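Long-range contacts in uncharacterized protein (Thermus thermophilus HB8, PDB 6SCE), which acts as a DNA nuclease in Type III CRISPR defence and is activated by cyclic oligoadenylate: residues E111-P119 / V183-Y191; K48-E59 / A144-G152. All blocks are in the same frame, centred on the assembly; numbering follows the deposited sequence.

Overall arrangement
From the N terminus, helix 44-59 comes first and supplies one side of contact 2. The chain then completes the seven-stranded sheet that begins with strand 5-10. Segment 111-119 lies in the loop between two of its strands, 105-111 and 120-125. Helix 140-148 follows and closes contact 2 back onto helix 44-59, which lies beside that sheet. Strands 179-184 and 187-192, a hairpin of the six-stranded sheet, then close contact 1 back onto the loop after strand 105-111. The segments alternate, so the two closures cross and neither nests in the other. The centres of contacts 1 and 2 are 19 Å apart. The nearest atoms of contacts 1 and 2 are about 5 Å apart, so they do not meet directly. Both lie near the bound adenine nucleotides.

Contact 1: E111-P119 / V183-Y191; sequences EGHRALEAP and VHRGLPYWY. With nucleotides of chain B.
The R185 guanidinium lies over the backbone of the 111-119 loop. A bend at chi3 (69°) sets one face over A118 N, which is centred 3.5 Å from R185 CZ; E117 CA lies nearer the rim. R185 NH2 goes on to E134 in a salt bridge. Water 1 is in plane at the edge and joins R185 NH1, L116 O and H184 NE2. It also lies at the edge of the H184 ring, which carries R185 CG on one face. The Y189 ring is met at its edge. L116 N donates to Y189 OH (2.9 Å, 155°), and Y189 OH donates to water 2. Water 2 in turn donates to H184 O and E117 O. The H113 ring has O4' of A3 of chain B over one face. H113 ND1 donates to E111 OE1 in the ring plane (2.8 Å), which helps fix the ring's rotation. H113 NE2 bonds O2' of A2 of chain B (2.7 Å), and H113 O accepts a weak bond from N6 of A3 of chain B, consistent with cyclic oligoadenylate recognition. L187 CD1 lies 3.3 Å from G112 O. The type II turn R114-E117 packs on hairpin 179-184/187-192. Helix 268-276 touches L116, and Y143 of helix 140-148 bonds G186 O.

Contact 2: K48-E59 / A144-G152; sequences KKRQAFFRLLSE and ARLYLEPLG
R145 grips E59 end-on. NH1 of R145 donates to OE1 of E59 at 3.0 Å, and NH2 of R145 to OE2 of E59 at 2.8 Å. Both oxygens lie near the guanidinium plane, but they are met from above the carboxylate plane. The third nitrogen is also used: R145 NE donates to water 3 (2.9 Å), which donates to A52 O. That carbonyl also accepts from L56 N in its own helix. R145 CG stands between backbone N and carbonyl carbon (chi1 67°), and the chain runs across L56, whose CD1 lies over one guanidinium face, toward its rim. R55 extends the network by long salt bridges to E149 and E59. K49 NZ makes a cation-pi contact over the Y147 ring face, 4.8 Å from the centroid, and bonds R218 O. Y147 OH bonds D13 and an adenine base of the bound RNA. L146 O is buried without a partner; P150, four residues on, has no N-H to offer, and K49 CG lies 3.4 Å from L146 O. Between the polar ends, L146 CD2 packs on F53 and L56, and A52 CB meets P150 CG. The axes of helix segments 48-59 and 144-148 run nearly antiparallel (162°) and approach to 8.1 Å. E59 and E149 probably offset the closeness of R55 and R145, so charge pairing probably helps hold the more exposed edge while apolar side chains fill the inner side.

Contact 1: E111-P119 / V183-Y191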
# COMPACT_ATOMS: atom_id res chain seq x y z
N GLU A 111 14.56 -7.57 9.03
CA GLU A 111 14.40 -6.51 8.06
C GLU A 111 14.86 -7.00 6.69
O GLU A 111 16.05 -7.25 6.48
CB GLU A 111 15.20 -5.31 8.60
CG GLU A 111 15.64 -4.29 7.59
CD GLU A 111 14.54 -3.84 6.66
OE1 GLU A 111 13.40 -3.53 7.19
OE2 GLU A 111 14.87 -3.80 5.43
N GLY A 112 13.92 -7.18 5.77
CA GLY A 112 14.22 -7.71 4.45
C GLY A 112 13.69 -6.90 3.31
O GLY A 112 13.26 -7.45 2.27
N HIS A 113 13.75 -5.59 3.45
CA HIS A 113 13.10 -4.73 2.52
C HIS A 113 14.02 -4.15 1.44
O HIS A 113 13.56 -3.35 0.63
CB HIS A 113 12.39 -3.62 3.28
CG HIS A 113 11.23 -4.12 4.09
ND1 HIS A 113 11.28 -4.25 5.46
CD2 HIS A 113 9.98 -4.48 3.72
CE1 HIS A 113 10.11 -4.69 5.89
NE2 HIS A 113 9.31 -4.84 4.86
N ARG A 114 15.29 -4.53 1.41
CA ARG A 114 16.16 -4.12 0.30
C ARG A 114 16.33 -5.27 -0.72
O ARG A 114 16.79 -6.36 -0.38
CB ARG A 114 17.51 -3.65 0.86
CG ARG A 114 18.59 -3.39 -0.20
CD ARG A 114 18.28 -2.30 -1.21
NE ARG A 114 18.09 -0.93 -0.70
CZ ARG A 114 19.04 -0.09 -0.30
NH1 ARG A 114 20.33 -0.45 -0.26
NH2 ARG A 114 18.70 1.13 0.08
N ALA A 115 15.91 -5.02 -1.95
CA ALA A 115 15.97 -5.99 -3.02
C ALA A 115 17.38 -6.52 -3.22
O ALA A 115 18.35 -5.75 -3.13
CB ALA A 115 15.46 -5.39 -4.33
N LEU A 116 17.45 -7.82 -3.44
CA LEU A 116 18.66 -8.59 -3.67
C LEU A 116 19.61 -8.72 -2.50
O LEU A 116 20.72 -9.23 -2.66
CB LEU A 116 19.41 -8.08 -4.92
CG LEU A 116 18.71 -8.24 -6.25
CD1 LEU A 116 19.63 -7.76 -7.36
CD2 LEU A 116 18.30 -9.67 -6.50
N GLU A 117 19.21 -8.28 -1.31
CA GLU A 117 20.02 -8.53 -0.11
C GLU A 117 19.41 -9.62 0.74
O GLU A 117 18.23 -9.90 0.61
CB GLU A 117 20.13 -7.27 0.71
CG GLU A 117 21.13 -6.28 0.13
CD GLU A 117 21.55 -5.23 1.14
OE1 GLU A 117 21.15 -5.33 2.32
OE2 GLU A 117 22.25 -4.29 0.74
N ALA A 118 20.20 -10.25 1.60
CA ALA A 118 19.62 -11.13 2.60
C ALA A 118 19.00 -10.25 3.67
O ALA A 118 19.47 -9.12 3.90
CB ALA A 118 20.67 -12.03 3.23
N PRO A 119 17.97 -10.75 4.34
CA PRO A 119 17.42 -9.98 5.49
C PRO A 119 18.46 -9.79 6.59
O PRO A 119 19.44 -10.55 6.64
CB PRO A 119 16.29 -10.87 6.02
CG PRO A 119 15.97 -11.79 4.90
CD PRO A 119 17.25 -12.01 4.14
N VAL A 183 13.23 -17.54 -5.21
CA VAL A 183 13.70 -17.20 -3.84
C VAL A 183 15.19 -17.02 -3.85
O VAL A 183 15.95 -17.91 -4.22
CB VAL A 183 13.26 -18.24 -2.81
CG1 VAL A 183 13.84 -17.91 -1.44
CG2 VAL A 183 11.74 -18.29 -2.76
N HIS A 184 15.60 -15.83 -3.49
CA HIS A 184 17.00 -15.45 -3.49
C HIS A 184 17.33 -14.77 -2.19
O HIS A 184 16.69 -13.75 -1.84
CB HIS A 184 17.28 -14.50 -4.62
CG HIS A 184 18.71 -14.09 -4.70
ND1 HIS A 184 19.71 -14.96 -5.04
CD2 HIS A 184 19.30 -12.90 -4.47
CE1 HIS A 184 20.87 -14.32 -5.00
NE2 HIS A 184 20.64 -13.06 -4.68
N ARG A 185 18.29 -15.36 -1.46
CA ARG A 185 18.79 -14.87 -0.18
C ARG A 185 17.62 -14.54 0.76
O ARG A 185 17.57 -13.49 1.38
CB ARG A 185 19.73 -13.67 -0.35
CG ARG A 185 20.95 -14.01 -1.23
CD ARG A 185 21.86 -12.82 -1.47
NE ARG A 185 22.54 -12.39 -0.26
CZ ARG A 185 23.16 -11.22 -0.10
NH1 ARG A 185 23.23 -10.31 -1.08
NH2 ARG A 185 23.74 -10.93 1.06
N GLY A 186 16.66 -15.45 0.80
CA GLY A 186 15.56 -15.34 1.75
C GLY A 186 14.37 -14.50 1.34
O GLY A 186 13.45 -14.36 2.14
N LEU A 187 14.36 -13.95 0.13
CA LEU A 187 13.28 -13.10 -0.32
C LEU A 187 12.63 -13.63 -1.59
O LEU A 187 13.30 -14.28 -2.42
CB LEU A 187 13.77 -11.67 -0.53
CG LEU A 187 14.28 -10.90 0.68
CD1 LEU A 187 14.78 -9.56 0.18
CD2 LEU A 187 13.18 -10.77 1.70
N PRO A 188 11.30 -13.42 -1.72
CA PRO A 188 10.55 -13.89 -2.87
C PRO A 188 10.44 -12.87 -3.97
O PRO A 188 10.27 -11.67 -3.71
CB PRO A 188 9.16 -14.16 -2.27
CG PRO A 188 9.04 -13.08 -1.24
CD PRO A 188 10.40 -12.77 -0.74
N TYR A 189 10.44 -13.38 -5.20
CA TYR A 189 10.34 -12.61 -6.44
C TYR A 189 9.43 -13.37 -7.38
O TYR A 189 9.47 -14.60 -7.43
CB TYR A 189 11.71 -12.43 -7.08
CG TYR A 189 12.72 -11.76 -6.19
CD1 TYR A 189 13.42 -12.48 -5.23
CD2 TYR A 189 12.97 -10.40 -6.29
CE1 TYR A 189 14.33 -11.88 -4.39
CE2 TYR A 189 13.90 -9.78 -5.46
CZ TYR A 189 14.57 -10.52 -4.51
OH TYR A 189 15.47 -9.90 -3.67
N TRP A 190 8.58 -12.66 -8.11
CA TRP A 190 7.70 -13.24 -9.12
C TRP A 190 8.21 -12.62 -10.43
O TRP A 190 8.16 -11.41 -10.63
CB TRP A 190 6.27 -12.86 -8.82
CG TRP A 190 5.20 -13.44 -9.72
CD1 TRP A 190 4.20 -12.75 -10.34
CD2 TRP A 190 5.02 -14.81 -10.09
NE1 TRP A 190 3.40 -13.59 -11.07
CE2 TRP A 190 3.88 -14.87 -10.94
CE3 TRP A 190 5.70 -15.98 -9.79
CZ2 TRP A 190 3.42 -16.06 -11.49
CZ3 TRP A 190 5.24 -17.19 -10.34
CH2 TRP A 190 4.10 -17.21 -11.16
N TYR A 191 8.79 -13.46 -11.26
CA TYR A 191 9.60 -13.02 -12.40
C TYR A 191 8.90 -13.41 -13.70
O TYR A 191 8.58 -14.57 -13.93
CB TYR A 191 10.97 -13.65 -12.29
CG TYR A 191 11.97 -13.26 -13.35
CD1 TYR A 191 12.06 -13.97 -14.55
CD2 TYR A 191 12.86 -12.23 -13.14
CE1 TYR A 191 13.01 -13.64 -15.51
CE2 TYR A 191 13.79 -11.89 -14.12
CZ TYR A 191 13.87 -12.62 -15.28
OH TYR A 191 14.81 -12.25 -16.22
P A B 3 7.28 -3.74 8.17
OP1 A B 3 8.58 -3.72 8.95
OP2 A B 3 6.06 -3.84 9.05
O5' A B 3 7.20 -2.44 7.26
C5' A B 3 6.26 -2.28 6.19
C4' A B 3 6.43 -0.88 5.66
O4' A B 3 7.76 -0.73 5.08
C3' A B 3 5.44 -0.46 4.58
O3' A B 3 4.93 0.80 4.97
C2' A B 3 6.32 -0.37 3.32
O2' A B 3 5.85 0.56 2.36
C1' A B 3 7.65 0.07 3.93
N9 A B 3 8.79 -0.21 3.09
C8 A B 3 9.09 -1.41 2.48
N7 A B 3 10.22 -1.36 1.81
C5 A B 3 10.71 -0.08 2.04
C6 A B 3 11.88 0.57 1.61
N6 A B 3 12.82 -0.04 0.88
N1 A B 3 12.07 1.84 2.04
C2 A B 3 11.14 2.41 2.81
N3 A B 3 9.99 1.90 3.27
C4 A B 3 9.84 0.64 2.83
P A B 2 2.93 -8.42 8.62
OP1 A B 2 2.24 -9.11 7.49
OP2 A B 2 3.26 -9.13 9.90
O5' A B 2 4.30 -7.83 8.03
C5' A B 2 5.28 -7.32 8.97
C4' A B 2 6.51 -6.87 8.21
O4' A B 2 7.14 -8.03 7.61
C3' A B 2 6.26 -5.88 7.07
O3' A B 2 7.26 -4.87 7.04
C2' A B 2 6.38 -6.75 5.82
O2' A B 2 6.84 -6.02 4.70
C1' A B 2 7.43 -7.76 6.27
N9 A B 2 7.46 -8.99 5.50
C8 A B 2 6.45 -9.52 4.72
N7 A B 2 6.82 -10.62 4.11
C5 A B 2 8.14 -10.82 4.49
C6 A B 2 9.08 -11.80 4.16
N6 A B 2 8.86 -12.78 3.28
N1 A B 2 10.30 -11.72 4.76
C2 A B 2 10.54 -10.68 5.56
N3 A B 2 9.74 -9.68 5.93
C4 A B 2 8.54 -9.81 5.35
O HOH W 1 22.38 -10.73 -4.08
O HOH W 2 17.19 -11.20 -2.17

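Contact 2: K48-E59 / A144-G152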
# COMPACT_ATOMS: atom_id res chain seq x y z
N LYS A 48 -5.01 -18.94 5.65
CA LYS A 48 -4.44 -20.23 5.24
C LYS A 48 -2.92 -20.29 5.39
O LYS A 48 -2.37 -21.31 5.79
CB LYS A 48 -4.86 -20.55 3.80
CG LYS A 48 -6.33 -20.96 3.68
CD LYS A 48 -6.78 -20.94 2.23
CE LYS A 48 -8.16 -21.59 2.08
NZ LYS A 48 -8.60 -21.57 0.66
N LYS A 49 -2.24 -19.19 5.08
CA LYS A 49 -0.80 -19.13 5.26
C LYS A 49 -0.41 -19.22 6.73
O LYS A 49 0.61 -19.85 7.07
CB LYS A 49 -0.25 -17.85 4.62
CG LYS A 49 -0.38 -17.82 3.10
CD LYS A 49 0.15 -16.51 2.52
CE LYS A 49 0.08 -16.49 1.00
NZ LYS A 49 0.40 -15.13 0.46
N ARG A 50 -1.23 -18.61 7.60
CA ARG A 50 -0.99 -18.69 9.00
C ARG A 50 -1.17 -20.13 9.50
O ARG A 50 -0.38 -20.58 10.32
CB ARG A 50 -1.90 -17.72 9.78
CG ARG A 50 -1.63 -17.73 11.27
CD ARG A 50 -2.48 -16.71 12.00
NE ARG A 50 -2.11 -15.35 11.61
CZ ARG A 50 -2.73 -14.25 12.01
NH1 ARG A 50 -3.80 -14.31 12.80
NH2 ARG A 50 -2.32 -13.08 11.57
N GLN A 51 -2.19 -20.83 9.02
CA GLN A 51 -2.37 -22.24 9.40
C GLN A 51 -1.22 -23.09 8.89
O GLN A 51 -0.80 -24.00 9.58
CB GLN A 51 -3.74 -22.80 8.98
CG GLN A 51 -4.89 -22.15 9.74
CD GLN A 51 -4.68 -22.16 11.26
OE1 GLN A 51 -4.34 -23.19 11.84
NE2 GLN A 51 -4.85 -21.00 11.90
N ALA A 52 -0.69 -22.77 7.71
CA ALA A 52 0.49 -23.46 7.20
C ALA A 52 1.72 -23.22 8.09
O ALA A 52 2.53 -24.12 8.34
CB ALA A 52 0.76 -23.04 5.78
N PHE A 53 1.85 -22.01 8.62
CA PHE A 53 2.91 -21.69 9.52
C PHE A 53 2.77 -22.51 10.82
O PHE A 53 3.74 -23.09 11.31
CB PHE A 53 2.89 -20.19 9.81
CG PHE A 53 3.85 -19.73 10.87
CD1 PHE A 53 5.19 -20.09 10.83
CD2 PHE A 53 3.42 -18.90 11.89
CE1 PHE A 53 6.07 -19.65 11.81
CE2 PHE A 53 4.31 -18.41 12.83
CZ PHE A 53 5.64 -18.80 12.79
N PHE A 54 1.56 -22.58 11.35
CA PHE A 54 1.31 -23.35 12.56
C PHE A 54 1.56 -24.86 12.36
O PHE A 54 2.10 -25.51 13.25
CB PHE A 54 -0.09 -23.10 13.10
CG PHE A 54 -0.31 -21.71 13.65
CD1 PHE A 54 0.76 -20.91 14.02
CD2 PHE A 54 -1.60 -21.21 13.83
CE1 PHE A 54 0.56 -19.63 14.53
CE2 PHE A 54 -1.79 -19.94 14.34
CZ PHE A 54 -0.71 -19.16 14.69
N ARG A 55 1.26 -25.36 11.18
CA ARG A 55 1.62 -26.73 10.80
C ARG A 55 3.13 -26.95 10.80
O ARG A 55 3.61 -27.97 11.29
CB ARG A 55 1.00 -27.06 9.42
CG ARG A 55 1.34 -28.43 8.87
CD ARG A 55 0.81 -28.58 7.45
NE ARG A 55 1.29 -29.82 6.81
CZ ARG A 55 0.92 -30.23 5.59
NH1 ARG A 55 1.41 -31.37 5.12
NH2 ARG A 55 0.09 -29.51 4.85
N LEU A 56 3.88 -26.01 10.26
CA LEU A 56 5.31 -26.07 10.32
C LEU A 56 5.82 -26.04 11.76
O LEU A 56 6.68 -26.85 12.14
CB LEU A 56 5.91 -24.91 9.51
CG LEU A 56 7.41 -24.72 9.55
CD1 LEU A 56 8.15 -25.96 9.09
CD2 LEU A 56 7.80 -23.53 8.67
N LEU A 57 5.29 -25.14 12.59
CA LEU A 57 5.70 -25.15 13.99
C LEU A 57 5.46 -26.52 14.61
O LEU A 57 6.33 -27.03 15.30
CB LEU A 57 4.97 -24.09 14.81
CG LEU A 57 5.26 -22.67 14.35
CD1 LEU A 57 4.48 -21.71 15.23
CD2 LEU A 57 6.74 -22.37 14.43
N SER A 58 4.30 -27.09 14.38
CA SER A 58 4.01 -28.40 14.94
C SER A 58 5.04 -29.45 14.45
O SER A 58 5.56 -30.21 15.25
CB SER A 58 2.58 -28.80 14.63
OG SER A 58 2.36 -30.15 14.97
N GLU A 59 5.38 -29.45 13.17
CA GLU A 59 6.42 -30.35 12.66
C GLU A 59 7.78 -30.10 13.25
O GLU A 59 8.62 -31.02 13.34
CB GLU A 59 6.55 -30.24 11.14
CG GLU A 59 5.54 -31.06 10.39
CD GLU A 59 5.77 -31.03 8.89
OE1 GLU A 59 6.93 -31.06 8.42
OE2 GLU A 59 4.76 -30.94 8.19
N ALA A 144 7.55 -22.35 -0.15
CA ALA A 144 6.53 -23.18 -0.76
C ALA A 144 5.56 -23.72 0.27
O ALA A 144 4.33 -23.74 0.04
CB ALA A 144 7.15 -24.32 -1.57
N ARG A 145 6.06 -24.15 1.42
CA ARG A 145 5.13 -24.71 2.38
C ARG A 145 4.31 -23.61 3.11
O ARG A 145 3.20 -23.85 3.53
CB ARG A 145 5.81 -25.71 3.34
CG ARG A 145 6.81 -25.11 4.29
CD ARG A 145 7.36 -26.13 5.30
NE ARG A 145 6.27 -26.75 6.03
CZ ARG A 145 6.32 -27.91 6.65
NH1 ARG A 145 7.46 -28.61 6.71
NH2 ARG A 145 5.21 -28.35 7.25
N LEU A 146 4.86 -22.40 3.23
CA LEU A 146 4.18 -21.27 3.88
C LEU A 146 3.24 -20.50 2.97
O LEU A 146 2.24 -19.97 3.44
CB LEU A 146 5.20 -20.28 4.46
CG LEU A 146 6.05 -20.78 5.65
CD1 LEU A 146 7.03 -19.73 6.11
CD2 LEU A 146 5.12 -21.19 6.78
N TYR A 147 3.56 -20.42 1.68
CA TYR A 147 2.80 -19.61 0.71
C TYR A 147 2.09 -20.44 -0.34
O TYR A 147 0.90 -20.24 -0.62
CB TYR A 147 3.71 -18.66 -0.05
CG TYR A 147 4.37 -17.53 0.75
CD1 TYR A 147 4.10 -17.31 2.10
CD2 TYR A 147 5.24 -16.65 0.11
CE1 TYR A 147 4.69 -16.25 2.78
CE2 TYR A 147 5.84 -15.59 0.79
CZ TYR A 147 5.56 -15.39 2.12
OH TYR A 147 6.14 -14.32 2.79
N LEU A 148 2.83 -21.34 -0.99
CA LEU A 148 2.27 -22.00 -2.17
C LEU A 148 1.33 -23.14 -1.81
O LEU A 148 0.19 -23.21 -2.29
CB LEU A 148 3.38 -22.47 -3.08
CG LEU A 148 4.33 -21.38 -3.53
CD1 LEU A 148 5.33 -21.97 -4.50
CD2 LEU A 148 3.61 -20.19 -4.15
N GLU A 149 1.77 -24.01 -0.92
CA GLU A 149 0.93 -25.12 -0.49
C GLU A 149 -0.43 -24.66 0.04
O GLU A 149 -1.47 -25.16 -0.41
CB GLU A 149 1.68 -26.00 0.53
CG GLU A 149 0.90 -27.23 0.98
CD GLU A 149 -0.24 -26.91 1.95
OE1 GLU A 149 -0.08 -26.03 2.83
OE2 GLU A 149 -1.31 -27.57 1.84
N PRO A 150 -0.46 -23.70 0.99
CA PRO A 150 -1.81 -23.32 1.45
C PRO A 150 -2.69 -22.64 0.41
O PRO A 150 -3.89 -22.60 0.59
CB PRO A 150 -1.52 -22.33 2.60
CG PRO A 150 -0.14 -21.86 2.36
CD PRO A 150 0.58 -23.05 1.79
N LEU A 151 -2.11 -22.06 -0.64
CA LEU A 151 -2.90 -21.45 -1.70
C LEU A 151 -3.29 -22.48 -2.80
O LEU A 151 -3.88 -22.11 -3.79
CB LEU A 151 -2.11 -20.32 -2.37
CG LEU A 151 -1.89 -19.02 -1.59
CD1 LEU A 151 -0.87 -18.14 -2.30
CD2 LEU A 151 -3.18 -18.26 -1.39
N GLY A 152 -2.91 -23.74 -2.62
CA GLY A 152 -3.23 -24.80 -3.58
C GLY A 152 -2.42 -24.71 -4.87
O GLY A 152 -2.87 -25.18 -5.92
O HOH W 3 3.53 -26.06 6.59